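Local coordinates for protein 2-dehydropantoate 2-reductase, putative (Enterococcus faecalis, PDB 2EW2) that probably catalyses the NADPH-dependent reduction of 2-dehydropantoate to (R)-pantoate, a step in pantothenate biosynthesis, at residues B[268-273]-B[311-316]. Numbering follows the deposited sequence.
Sequences DLIKNH and ELLGAK
The backbone carbonyl of H273 joins the two chain segments, accepting a hydrogen bond from K316 N (N to O 3.1 Å, 150° at the hydrogen) whose donor is tilted 28° from the carbonyl plane. The same oxygen takes a CA-H...O contact from A315 CA at 3.1 Å, so neighbouring residues of the C-terminal tail share one acceptor.

L269 and I270 of helix 264-271 pack against L313 and A315. L313 CD1 lies 3.8 Å from L269 CG and 3.9 Å from I270 CD1. L269 CD1 comes within 3.6 Å of A315 CB, its chi1 of -178° extending CG away from the backbone N. T203 of helix 198-205 touches both L269 and I270.

The H273 imidazole lies with one face over L313 CB. A water meets its edge in plane at ND1 (3.1 Å) and donates to L313 O, bridging ring and helix.

G314, at positive phi, forms a Schellman motif with the last turn of helix 297-313; H273, also at positive phi, is where the chain leaves helical geometry after helix 264-271. The contact thus pairs two helix C-termini on the surface of this ketopantoate reductase, beside E311, a magnesium-site residue that, like L312, packs on the second subunit.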
loop_
_atom_site.group_PDB
_atom_site.type_symbol
_atom_site.label_atom_id
_atom_site.label_comp_id
_atom_site.label_asym_id
_atom_site.label_seq_id
_atom_site.Cartn_x
_atom_site.Cartn_y
_atom_site.Cartn_z
ATOM N N ASP B 268 -11.721 -0.939 15.343
ATOM C CA ASP B 268 -10.546 -1.188 16.197
ATOM C C ASP B 268 -9.590 -0.009 16.212
ATOM O O ASP B 268 -9.315 0.574 17.272
ATOM C CB ASP B 268 -9.763 -2.422 15.713
ATOM C CG ASP B 268 -10.422 -3.748 16.112
ATOM O OD1 ASP B 268 -11.500 -3.738 16.747
ATOM O OD2 ASP B 268 -9.856 -4.808 15.766
ATOM N N LEU B 269 -9.075 0.339 15.032
ATOM C CA LEU B 269 -7.979 1.294 14.955
ATOM C C LEU B 269 -8.463 2.732 14.898
ATOM O O LEU B 269 -8.017 3.566 15.696
ATOM C CB LEU B 269 -7.041 0.998 13.766
ATOM C CG LEU B 269 -5.817 1.926 13.642
ATOM C CD1 LEU B 269 -4.980 1.967 14.940
ATOM C CD2 LEU B 269 -4.936 1.554 12.449
ATOM N N ILE B 270 -9.346 3.019 13.945
ATOM C CA ILE B 270 -9.732 4.411 13.690
ATOM C C ILE B 270 -10.663 4.957 14.786
ATOM O O ILE B 270 -10.472 6.074 15.256
ATOM C CB ILE B 270 -10.304 4.624 12.262
ATOM C CG1 ILE B 270 -9.324 4.094 11.189
ATOM C CG2 ILE B 270 -10.626 6.106 12.021
ATOM C CD1 ILE B 270 -7.864 4.607 11.333
ATOM N N LYS B 271 -11.643 4.160 15.205
ATOM C CA LYS B 271 -12.541 4.571 16.301
ATOM C C LYS B 271 -11.890 4.490 17.678
ATOM O O LYS B 271 -11.944 5.444 18.451
ATOM C CB LYS B 271 -13.832 3.755 16.297
ATOM C CG LYS B 271 -15.036 4.497 15.788
ATOM C CD LYS B 271 -16.324 3.702 16.057
ATOM C CE LYS B 271 -16.785 3.806 17.519
ATOM N NZ LYS B 271 -17.849 2.801 17.849
ATOM N N ASN B 272 -11.268 3.351 17.972
ATOM C CA ASN B 272 -10.861 3.014 19.332
ATOM C C ASN B 272 -9.363 3.066 19.628
ATOM O O ASN B 272 -8.951 2.855 20.775
ATOM C CB ASN B 272 -11.429 1.642 19.708
ATOM C CG ASN B 272 -12.950 1.645 19.803
ATOM O OD1 ASN B 272 -13.533 2.378 20.608
ATOM N ND2 ASN B 272 -13.598 0.822 18.992
ATOM N N HIS B 273 -8.548 3.354 18.607
ATOM C CA HIS B 273 -7.076 3.400 18.764
ATOM C C HIS B 273 -6.523 2.137 19.424
ATOM O O HIS B 273 -5.678 2.198 20.324
ATOM C CB HIS B 273 -6.624 4.666 19.512
ATOM C CG HIS B 273 -6.911 5.940 18.776
ATOM N ND1 HIS B 273 -6.348 7.144 19.134
ATOM C CD2 HIS B 273 -7.681 6.192 17.690
ATOM C CE1 HIS B 273 -6.773 8.090 18.313
ATOM N NE2 HIS B 273 -7.585 7.537 17.429
ATOM N N GLU B 311 1.054 2.916 14.860
ATOM C CA GLU B 311 2.094 3.722 15.487
ATOM C C GLU B 311 1.746 5.216 15.520
ATOM O O GLU B 311 1.873 5.865 16.567
ATOM C CB GLU B 311 3.428 3.489 14.778
ATOM C CG GLU B 311 4.628 4.130 15.461
ATOM C CD GLU B 311 5.381 3.180 16.378
ATOM O OE1 GLU B 311 6.457 3.588 16.875
ATOM O OE2 GLU B 311 4.907 2.042 16.606
ATOM N N LEU B 312 1.295 5.758 14.390
ATOM C CA LEU B 312 0.895 7.169 14.325
ATOM C C LEU B 312 -0.242 7.530 15.280
ATOM O O LEU B 312 -0.272 8.629 15.809
ATOM C CB LEU B 312 0.505 7.563 12.903
ATOM C CG LEU B 312 1.633 7.620 11.867
ATOM C CD1 LEU B 312 1.050 7.666 10.458
ATOM C CD2 LEU B 312 2.564 8.805 12.144
ATOM N N LEU B 313 -1.178 6.608 15.486
ATOM C CA LEU B 313 -2.345 6.867 16.328
ATOM C C LEU B 313 -2.106 6.498 17.791
ATOM O O LEU B 313 -2.973 6.714 18.635
ATOM C CB LEU B 313 -3.570 6.117 15.790
ATOM C CG LEU B 313 -4.210 6.595 14.482
ATOM C CD1 LEU B 313 -5.373 5.690 14.080
ATOM C CD2 LEU B 313 -4.669 8.036 14.584
ATOM N N GLY B 314 -0.925 5.948 18.070
ATOM C CA GLY B 314 -0.586 5.367 19.374
ATOM C C GLY B 314 -1.521 4.250 19.828
ATOM O O GLY B 314 -1.883 4.183 21.003
ATOM N N ALA B 315 -1.919 3.380 18.897
ATOM C CA ALA B 315 -2.827 2.276 19.197
ATOM C C ALA B 315 -2.216 1.356 20.247
ATOM O O ALA B 315 -0.999 1.182 20.280
ATOM C CB ALA B 315 -3.145 1.504 17.944
ATOM N N LYS B 316 -3.057 0.771 21.094
ATOM C CA LYS B 316 -2.582 -0.108 22.178
ATOM C C LYS B 316 -3.242 -1.487 22.173
ATOM O O LYS B 316 -4.264 -1.685 21.524
ATOM C CB LYS B 316 -2.775 0.567 23.539
ATOM C CG LYS B 316 -1.669 1.543 23.921
ATOM C CD LYS B 316 -2.104 2.468 25.076
ATOM C CE LYS B 316 -2.058 1.754 26.435
ATOM N NZ LYS B 316 -2.769 2.522 27.524
HETATM O O HOH W 1 -4.274 7.099 21.462
#